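Local atomic coordinates of isomerase/lactonizing enzyme (Agrobacterium tumefaciens, PDB entry 1RVK), a protein that is of unknown function but, as an enolase-superfamily member, probably uses magnesium to stabilise an enolate made by removing a proton beside a substrate carboxylate. Residues H18-G23 with M174-W179; G135-G140 with I168-W173; G145-P150 with L333-E338. All blocks are in the same frame, centred on the assembly; numbering follows the deposited sequence.

Interaction 1 (H18-G23 with M174-W179)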
loop_
_atom_site.group_PDB
_atom_site.type_symbol
_atom_site.label_atom_id
_atom_site.label_comp_id
_atom_site.label_asym_id
_atom_site.label_seq_id
_atom_site.Cartn_x
_atom_site.Cartn_y
_atom_site.Cartn_z
ATOM N N HIS A 18 -2.764 -13.479 -8.714
ATOM C CA HIS A 18 -3.674 -14.308 -7.929
ATOM C C HIS A 18 -3.377 -14.065 -6.456
ATOM O O HIS A 18 -2.401 -13.409 -6.116
ATOM C CB HIS A 18 -3.459 -15.795 -8.221
ATOM C CG HIS A 18 -3.997 -16.244 -9.543
ATOM N ND1 HIS A 18 -3.437 -15.864 -10.743
ATOM C CD2 HIS A 18 -5.041 -17.049 -9.850
ATOM C CE1 HIS A 18 -4.113 -16.418 -11.734
ATOM N NE2 HIS A 18 -5.090 -17.141 -11.220
ATOM N N SER A 19 -4.222 -14.594 -5.583
ATOM C CA SER A 19 -4.010 -14.452 -4.147
ATOM C C SER A 19 -4.363 -15.784 -3.496
ATOM O O SER A 19 -5.419 -16.354 -3.778
ATOM C CB SER A 19 -4.887 -13.330 -3.576
ATOM O OG SER A 19 -6.263 -13.630 -3.720
ATOM N N ASP A 20 -3.477 -16.295 -2.642
ATOM C CA ASP A 20 -3.741 -17.573 -1.988
ATOM C C ASP A 20 -4.778 -17.446 -0.876
ATOM O O ASP A 20 -5.336 -16.373 -0.652
ATOM C CB ASP A 20 -2.447 -18.199 -1.443
ATOM C CG ASP A 20 -1.724 -17.309 -0.456
ATOM O OD1 ASP A 20 -2.397 -16.607 0.326
ATOM O OD2 ASP A 20 -0.473 -17.331 -0.452
ATOM N N SER A 21 -5.039 -18.552 -0.189
ATOM C CA SER A 21 -6.033 -18.569 0.875
ATOM C C SER A 21 -5.756 -17.603 2.018
ATOM O O SER A 21 -6.683 -17.174 2.703
ATOM C CB SER A 21 -6.183 -19.989 1.419
ATOM O OG SER A 21 -6.728 -20.839 0.429
ATOM N N ALA A 22 -4.486 -17.259 2.224
ATOM C CA ALA A 22 -4.114 -16.332 3.289
ATOM C C ALA A 22 -4.077 -14.891 2.785
ATOM O O ALA A 22 -3.803 -13.965 3.552
ATOM C CB ALA A 22 -2.755 -16.717 3.874
ATOM N N GLY A 23 -4.337 -14.705 1.493
ATOM C CA GLY A 23 -4.347 -13.365 0.927
ATOM C C GLY A 23 -3.042 -12.862 0.334
ATOM O O GLY A 23 -2.933 -11.680 0.007
HETATM N N MSE A 174 5.588 -17.718 3.027
HETATM C CA MSE A 174 4.529 -17.793 4.024
HETATM C C MSE A 174 3.508 -18.861 3.645
HETATM O O MSE A 174 3.308 -19.149 2.464
HETATM C CB MSE A 174 3.821 -16.438 4.123
HETATM C CG MSE A 174 4.751 -15.263 4.387
HETATM SE SE MSE A 174 3.787 -13.593 4.519
HETATM C CE MSE A 174 5.235 -12.390 4.106
ATOM N N PRO A 175 2.854 -19.478 4.641
ATOM C CA PRO A 175 1.864 -20.490 4.261
ATOM C C PRO A 175 0.787 -19.798 3.419
ATOM O O PRO A 175 0.593 -18.588 3.528
ATOM C CB PRO A 175 1.346 -20.997 5.608
ATOM C CG PRO A 175 1.602 -19.849 6.545
ATOM C CD PRO A 175 2.948 -19.342 6.103
ATOM N N PRO A 176 0.052 -20.555 2.590
ATOM C CA PRO A 176 0.099 -22.003 2.374
ATOM C C PRO A 176 1.319 -22.639 1.696
ATOM O O PRO A 176 1.232 -23.783 1.249
ATOM C CB PRO A 176 -1.194 -22.269 1.607
ATOM C CG PRO A 176 -1.342 -21.038 0.789
ATOM C CD PRO A 176 -1.018 -19.946 1.781
ATOM N N VAL A 177 2.442 -21.931 1.598
ATOM C CA VAL A 177 3.625 -22.562 1.011
ATOM C C VAL A 177 3.906 -23.748 1.929
ATOM O O VAL A 177 4.103 -23.581 3.131
ATOM C CB VAL A 177 4.856 -21.620 0.984
ATOM C CG1 VAL A 177 6.137 -22.434 0.775
ATOM C CG2 VAL A 177 4.712 -20.612 -0.150
ATOM N N SER A 178 3.894 -24.941 1.347
ATOM C CA SER A 178 4.099 -26.199 2.062
ATOM C C SER A 178 4.942 -26.195 3.336
ATOM O O SER A 178 4.450 -26.516 4.417
ATOM C CB SER A 178 4.678 -27.241 1.099
ATOM O OG SER A 178 3.820 -27.437 -0.010
ATOM N N TRP A 179 6.211 -25.837 3.199
ATOM C CA TRP A 179 7.147 -25.845 4.319
ATOM C C TRP A 179 7.259 -24.555 5.137
ATOM O O TRP A 179 7.921 -24.537 6.176
ATOM C CB TRP A 179 8.534 -26.206 3.789
ATOM C CG TRP A 179 8.959 -25.315 2.656
ATOM C CD1 TRP A 179 8.794 -25.546 1.319
ATOM C CD2 TRP A 179 9.562 -24.022 2.768
ATOM N NE1 TRP A 179 9.259 -24.476 0.592
ATOM C CE2 TRP A 179 9.736 -23.526 1.456
ATOM C CE3 TRP A 179 9.972 -23.231 3.849
ATOM C CZ2 TRP A 179 10.305 -22.275 1.198
ATOM C CZ3 TRP A 179 10.538 -21.986 3.590
ATOM C CH2 TRP A 179 10.699 -21.523 2.274
HETATM O O HOH W 1 1.938 -18.347 0.215
#
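Asp20 and Ala22 meet Pro175 and Pro176 in a small surface contact, in which a turn of the N-terminal domain touches the loop after strand 167-171 of the barrel. The two segments bury only 137 Å² between them, and no direct hydrogen bond joins them. Pro176 is the most covered residue, and on the 18-23 side Asp20 contributes most. Its CG sits between its backbone N and carbonyl carbon (chi1 58°). From there the carboxylate crosses the ring of Pro176 obliquely, with OD2 3.5 Å from Pro176 CD and CB 3.8 Å from Pro176 CG. The methyl of Ala22 lies beside the same prolines, its CB 3.9 Å from the carbonyl O of Pro175. A cis peptide bond precedes Pro176, and the turn it makes is closed by a backbone bond from Val177 N to Met174 O. One water supplies the polar link, placed 2.7 Å from Asp20 OD2 and 2.8 Å from Met174 O.

The other carboxylate oxygen, OD1, serves the turn and the residue that follows it. It receives a hydrogen bond from His24 N and a weak one from Ala22 N (2.9 Å, 128° at the hydrogen), the latter an Asx turn. A type I beta turn from Asp20 to Gly23 coincides with it, with Gly23 N 2.9 Å from Asp20 O. The Ala22 side chain is about 14 Å from the bound magnesium ion. This approach of an N-terminal-domain loop to the mouth formed by the C-terminal ends of the barrel strands is characteristic of the enolase superfamily, whose capping domain borders the active site.

Interaction 2 (G135-G140 with I168-W173)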
loop_
_atom_site.group_PDB
_atom_site.type_symbol
_atom_site.label_atom_id
_atom_site.label_comp_id
_atom_site.label_asym_id
_atom_site.label_seq_id
_atom_site.Cartn_x
_atom_site.Cartn_y
_atom_site.Cartn_z
ATOM N N GLY A 135 11.828 -1.618 -5.085
ATOM C CA GLY A 135 11.123 -2.698 -5.747
ATOM C C GLY A 135 10.659 -3.654 -4.670
ATOM O O GLY A 135 11.481 -4.293 -4.019
ATOM N N SER A 136 9.345 -3.742 -4.482
ATOM C CA SER A 136 8.758 -4.603 -3.461
ATOM C C SER A 136 8.425 -5.961 -4.075
ATOM O O SER A 136 7.475 -6.086 -4.848
ATOM C CB SER A 136 7.495 -3.935 -2.906
ATOM O OG SER A 136 7.206 -4.371 -1.591
ATOM N N ILE A 137 9.212 -6.972 -3.719
ATOM C CA ILE A 137 9.048 -8.323 -4.254
ATOM C C ILE A 137 7.927 -9.136 -3.610
ATOM O O ILE A 137 7.785 -9.157 -2.386
ATOM C CB ILE A 137 10.364 -9.117 -4.118
ATOM C CG1 ILE A 137 11.507 -8.341 -4.775
ATOM C CG2 ILE A 137 10.220 -10.484 -4.778
ATOM C CD1 ILE A 137 12.874 -8.965 -4.566
HETATM N N MSE A 138 7.137 -9.810 -4.443
HETATM C CA MSE A 138 6.033 -10.647 -3.962
HETATM C C MSE A 138 6.496 -11.719 -2.984
HETATM O O MSE A 138 7.675 -12.087 -2.954
HETATM C CB MSE A 138 5.342 -11.367 -5.124
HETATM C CG MSE A 138 4.486 -10.503 -6.023
HETATM SE SE MSE A 138 3.406 -11.615 -7.204
HETATM C CE MSE A 138 2.152 -10.271 -7.789
ATOM N N CYS A 139 5.552 -12.229 -2.199
ATOM C CA CYS A 139 5.835 -13.292 -1.243
ATOM C C CYS A 139 6.423 -14.471 -2.006
ATOM O O CYS A 139 6.171 -14.632 -3.200
ATOM C CB CYS A 139 4.550 -13.745 -0.545
ATOM S SG CYS A 139 3.816 -12.516 0.550
ATOM N N GLY A 140 7.196 -15.297 -1.313
ATOM C CA GLY A 140 7.798 -16.449 -1.959
ATOM C C GLY A 140 6.788 -17.475 -2.443
ATOM O O GLY A 140 5.645 -17.512 -1.984
ATOM N N ILE A 168 15.416 -2.390 -2.448
ATOM C CA ILE A 168 14.681 -3.619 -2.734
ATOM C C ILE A 168 14.159 -4.226 -1.442
ATOM O O ILE A 168 14.910 -4.352 -0.476
ATOM C CB ILE A 168 15.599 -4.669 -3.404
ATOM C CG1 ILE A 168 16.112 -4.132 -4.739
ATOM C CG2 ILE A 168 14.835 -5.981 -3.617
ATOM C CD1 ILE A 168 17.194 -4.993 -5.365
ATOM N N LYS A 169 12.881 -4.600 -1.420
ATOM C CA LYS A 169 12.320 -5.223 -0.226
ATOM C C LYS A 169 11.840 -6.631 -0.542
ATOM O O LYS A 169 11.109 -6.850 -1.508
ATOM C CB LYS A 169 11.145 -4.419 0.340
ATOM C CG LYS A 169 10.670 -4.965 1.694
ATOM C CD LYS A 169 9.632 -4.072 2.366
ATOM C CE LYS A 169 8.245 -4.245 1.759
ATOM N NZ LYS A 169 7.268 -3.284 2.357
ATOM N N LEU A 170 12.255 -7.591 0.272
ATOM C CA LEU A 170 11.826 -8.962 0.057
ATOM C C LEU A 170 10.645 -9.309 0.941
ATOM O O LEU A 170 10.600 -8.909 2.103
ATOM C CB LEU A 170 12.937 -9.957 0.401
ATOM C CG LEU A 170 14.320 -9.960 -0.246
ATOM C CD1 LEU A 170 15.046 -11.215 0.219
ATOM C CD2 LEU A 170 14.209 -9.957 -1.760
ATOM N N HIS A 171 9.678 -10.023 0.374
ATOM C CA HIS A 171 8.558 -10.553 1.145
ATOM C C HIS A 171 8.956 -12.018 1.003
ATOM O O HIS A 171 9.057 -12.515 -0.119
ATOM C CB HIS A 171 7.196 -10.327 0.468
ATOM C CG HIS A 171 6.644 -8.946 0.646
ATOM N ND1 HIS A 171 6.972 -7.899 -0.186
ATOM C CD2 HIS A 171 5.778 -8.443 1.560
ATOM C CE1 HIS A 171 6.331 -6.809 0.204
ATOM N NE2 HIS A 171 5.601 -7.112 1.262
ATOM N N THR A 172 9.219 -12.704 2.111
ATOM C CA THR A 172 9.639 -14.094 2.015
ATOM C C THR A 172 8.501 -15.115 2.036
ATOM O O THR A 172 7.337 -14.752 1.872
ATOM C CB THR A 172 10.707 -14.409 3.087
ATOM O OG1 THR A 172 10.351 -13.788 4.330
ATOM C CG2 THR A 172 12.061 -13.867 2.639
ATOM N N TRP A 173 8.837 -16.389 2.220
ATOM C CA TRP A 173 7.841 -17.465 2.195
ATOM C C TRP A 173 6.862 -17.526 3.361
ATOM O O TRP A 173 7.249 -17.432 4.528
ATOM C CB TRP A 173 8.549 -18.812 2.068
ATOM C CG TRP A 173 9.380 -18.931 0.829
ATOM C CD1 TRP A 173 8.963 -19.343 -0.408
ATOM C CD2 TRP A 173 10.775 -18.634 0.705
ATOM N NE1 TRP A 173 10.016 -19.321 -1.293
ATOM C CE2 TRP A 173 11.139 -18.888 -0.638
ATOM C CE3 TRP A 173 11.754 -18.176 1.598
ATOM C CZ2 TRP A 173 12.442 -18.700 -1.111
ATOM C CZ3 TRP A 173 13.054 -17.988 1.127
ATOM C CH2 TRP A 173 13.383 -18.251 -0.217
#
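Gly135, Ser136, Ile137, Ile168 and Lys169 pair in the first two parallel strands of the barrel, joined through helix 150-163 as a beta-alpha-beta crossover. The strand axes run 12° apart. Lys169 N donates to Gly135 O at 3.0 Å, and Ile137 N to Lys169 O at 2.9 Å. One step further the ladder passes to a side chain: His171 ND1 donates to Ile137 O at 2.7 Å, a bent bond (133° at the hydrogen) whose acceptor is tilted out of the ring plane. Ser136 OG lies in that plane at the ring edge, 3.2 Å from His171 CE1, and is itself hydrogen-bonded to Glu329.

Ser136 and Lys169 share the face turned into the (beta/alpha) barrel of the enolase superfamily. The Lys169 chain leaves its strand extended, then bends at chi3 (78°), and its NZ forms salt bridges with Glu329 and with Glu232, a magnesium ligand. Lys169-Leu170-His171 probably occupies the place of the Lys-X-Lys motif that many relatives carry at the end of the second barrel strand; the His171 side chain is about 4 Å from the magnesium ion.

Toward helix 150-163, Ile137 CD1 reaches Ile168 CG2 at 3.7 Å and presses on Leu170 CD2 at 3.3 Å, tighter than usual for two methyls; the side chains of Ile137 and Leu170 run alongside each other. Further along the chain, Gly140 N makes a weak bond to Thr172 O, and Gly140 CA sits over the five-membered ring of Trp173, 3.9 Å from its centroid, in a CH-pi contact.

Interaction 3 (G145-P150 with L333-E338)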
loop_
_atom_site.group_PDB
_atom_site.type_symbol
_atom_site.label_atom_id
_atom_site.label_comp_id
_atom_site.label_asym_id
_atom_site.label_seq_id
_atom_site.Cartn_x
_atom_site.Cartn_y
_atom_site.Cartn_z
ATOM N N GLY A 145 12.116 -21.226 -10.879
ATOM C CA GLY A 145 12.586 -20.026 -11.549
ATOM C C GLY A 145 11.884 -18.753 -11.104
ATOM O O GLY A 145 12.248 -17.656 -11.527
ATOM N N GLY A 146 10.874 -18.894 -10.250
ATOM C CA GLY A 146 10.150 -17.732 -9.761
ATOM C C GLY A 146 10.794 -17.213 -8.490
ATOM O O GLY A 146 11.798 -16.506 -8.543
ATOM N N LEU A 147 10.202 -17.557 -7.349
ATOM C CA LEU A 147 10.726 -17.159 -6.045
ATOM C C LEU A 147 10.656 -18.394 -5.150
ATOM O O LEU A 147 10.168 -18.344 -4.023
ATOM C CB LEU A 147 9.889 -16.015 -5.459
ATOM C CG LEU A 147 9.969 -14.693 -6.235
ATOM C CD1 LEU A 147 8.995 -13.682 -5.649
ATOM C CD2 LEU A 147 11.393 -14.154 -6.187
ATOM N N ALA A 148 11.165 -19.507 -5.668
ATOM C CA ALA A 148 11.137 -20.776 -4.945
ATOM C C ALA A 148 12.350 -21.019 -4.061
ATOM O O ALA A 148 12.261 -21.736 -3.066
ATOM C CB ALA A 148 10.997 -21.923 -5.934
ATOM N N THR A 149 13.480 -20.425 -4.420
ATOM C CA THR A 149 14.709 -20.625 -3.664
ATOM C C THR A 149 15.404 -19.320 -3.303
ATOM O O THR A 149 15.089 -18.262 -3.849
ATOM C CB THR A 149 15.714 -21.449 -4.482
ATOM O OG1 THR A 149 16.223 -20.637 -5.547
ATOM C CG2 THR A 149 15.040 -22.675 -5.084
ATOM N N PRO A 150 16.365 -19.381 -2.368
ATOM C CA PRO A 150 17.090 -18.170 -1.978
ATOM C C PRO A 150 17.771 -17.581 -3.209
ATOM O O PRO A 150 17.808 -16.365 -3.396
ATOM C CB PRO A 150 18.092 -18.690 -0.950
ATOM C CG PRO A 150 17.314 -19.773 -0.268
ATOM C CD PRO A 150 16.671 -20.494 -1.449
ATOM N N LEU A 333 6.264 -7.038 -7.132
ATOM C CA LEU A 333 6.995 -7.496 -8.315
ATOM C C LEU A 333 7.336 -8.986 -8.313
ATOM O O LEU A 333 7.503 -9.601 -7.256
ATOM C CB LEU A 333 8.299 -6.699 -8.446
ATOM C CG LEU A 333 8.365 -5.308 -9.093
ATOM C CD1 LEU A 333 7.025 -4.613 -9.099
ATOM C CD2 LEU A 333 9.414 -4.490 -8.360
ATOM N N HIS A 334 7.469 -9.550 -9.511
ATOM C CA HIS A 334 7.797 -10.961 -9.682
ATOM C C HIS A 334 8.445 -11.133 -11.054
ATOM O O HIS A 334 8.050 -10.482 -12.019
ATOM C CB HIS A 334 6.525 -11.812 -9.588
ATOM C CG HIS A 334 6.785 -13.282 -9.462
ATOM N ND1 HIS A 334 7.220 -14.056 -10.517
ATOM C CD2 HIS A 334 6.694 -14.116 -8.397
ATOM C CE1 HIS A 334 7.385 -15.301 -10.109
ATOM N NE2 HIS A 334 7.074 -15.365 -8.826
ATOM N N PRO A 335 9.455 -12.006 -11.157
ATOM C CA PRO A 335 10.098 -12.186 -12.463
ATOM C C PRO A 335 9.168 -12.602 -13.606
ATOM O O PRO A 335 9.444 -12.309 -14.766
ATOM C CB PRO A 335 11.192 -13.222 -12.179
ATOM C CG PRO A 335 10.696 -13.948 -10.941
ATOM C CD PRO A 335 10.105 -12.832 -10.124
ATOM N N PHE A 336 8.064 -13.267 -13.287
ATOM C CA PHE A 336 7.140 -13.708 -14.333
ATOM C C PHE A 336 6.188 -12.614 -14.794
ATOM O O PHE A 336 5.493 -12.779 -15.797
ATOM C CB PHE A 336 6.296 -14.896 -13.854
ATOM C CG PHE A 336 7.097 -16.110 -13.474
ATOM C CD1 PHE A 336 8.463 -16.179 -13.730
ATOM C CD2 PHE A 336 6.474 -17.192 -12.858
ATOM C CE1 PHE A 336 9.200 -17.309 -13.376
ATOM C CE2 PHE A 336 7.199 -18.322 -12.503
ATOM C CZ PHE A 336 8.565 -18.381 -12.762
ATOM N N LEU A 337 6.158 -11.498 -14.073
ATOM C CA LEU A 337 5.249 -10.409 -14.411
ATOM C C LEU A 337 5.958 -9.120 -14.814
ATOM O O LEU A 337 7.064 -8.836 -14.354
ATOM C CB LEU A 337 4.325 -10.126 -13.220
ATOM C CG LEU A 337 3.553 -11.315 -12.643
ATOM C CD1 LEU A 337 2.780 -10.881 -11.402
ATOM C CD2 LEU A 337 2.608 -11.865 -13.699
ATOM N N GLU A 338 5.309 -8.347 -15.679
ATOM C CA GLU A 338 5.861 -7.081 -16.143
ATOM C C GLU A 338 5.044 -5.941 -15.545
ATOM O O GLU A 338 4.031 -5.528 -16.106
ATOM C CB GLU A 338 5.809 -7.002 -17.672
ATOM C CG GLU A 338 6.472 -5.758 -18.231
ATOM C CD GLU A 338 7.973 -5.748 -18.002
ATOM O OE1 GLU A 338 8.593 -4.674 -18.158
ATOM O OE2 GLU A 338 8.535 -6.816 -17.678
#
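His334 ND1 accepts a nearly straight hydrogen bond from Phe336 N, 3.0 Å long with 171° at the hydrogen, and the donor lies in the imidazole plane. At the other nitrogen, NE2 is hydrogen-bonded to OD2 of Asp141, so both bonds together fix the ring's rotation. The contact joins two loops of the (beta/alpha) barrel: 145-150 leads from the first barrel strand into helix 150-163, while the second segment, 333-338, starts at the last residue of the final barrel strand, 328-333, and continues as a loop. No hydrogen bond passes directly between them, but Asp141 bridges them, because its OD1 takes the backbone N of Leu147.

A type I beta turn from His334 to Leu337 carries the side chains that meet the first loop. His334 CG is anti to the backbone N (chi1 -168°), which sends the imidazole toward Gly146 and Leu147. Its CE1 comes to 3.7 Å from Gly146 CA, while its CD2 meets Leu147 CD1 at 3.6 Å; the two side chains run antiparallel as they pass. The Phe336 ring reaches the glycine backbone obliquely, with CZ 3.5 Å from Gly146 N and CE1 3.6 Å from Gly145 O. One face of the phenyl ring receives His334 CE1, 3.4 Å above the plane and toward the rim. Gly146 O is buried without a polar partner in the model, against Pro335 CG at 3.7 Å.

Overall arrangement
From the N terminus, the turn 18-23 of the capping domain comes first, and its partner 174-179 arrives only after two barrel strands; interaction 1 therefore closes a long loop between the two domains. Interaction 2 lies wholly within that loop, closing the short crossover from 135-140 to 168-173, and its second segment runs straight on into 174-179. Interaction 3 starts at 145-150, between the segments of interaction 2, but ends at 333-338, so it crosses both others. It joins the first and last parts of the barrel: backbone hydrogen bonds of Ser136 and Met138 with Leu333 link interactions 2 and 3, while Trp173 against Trp179 links interactions 1 and 2.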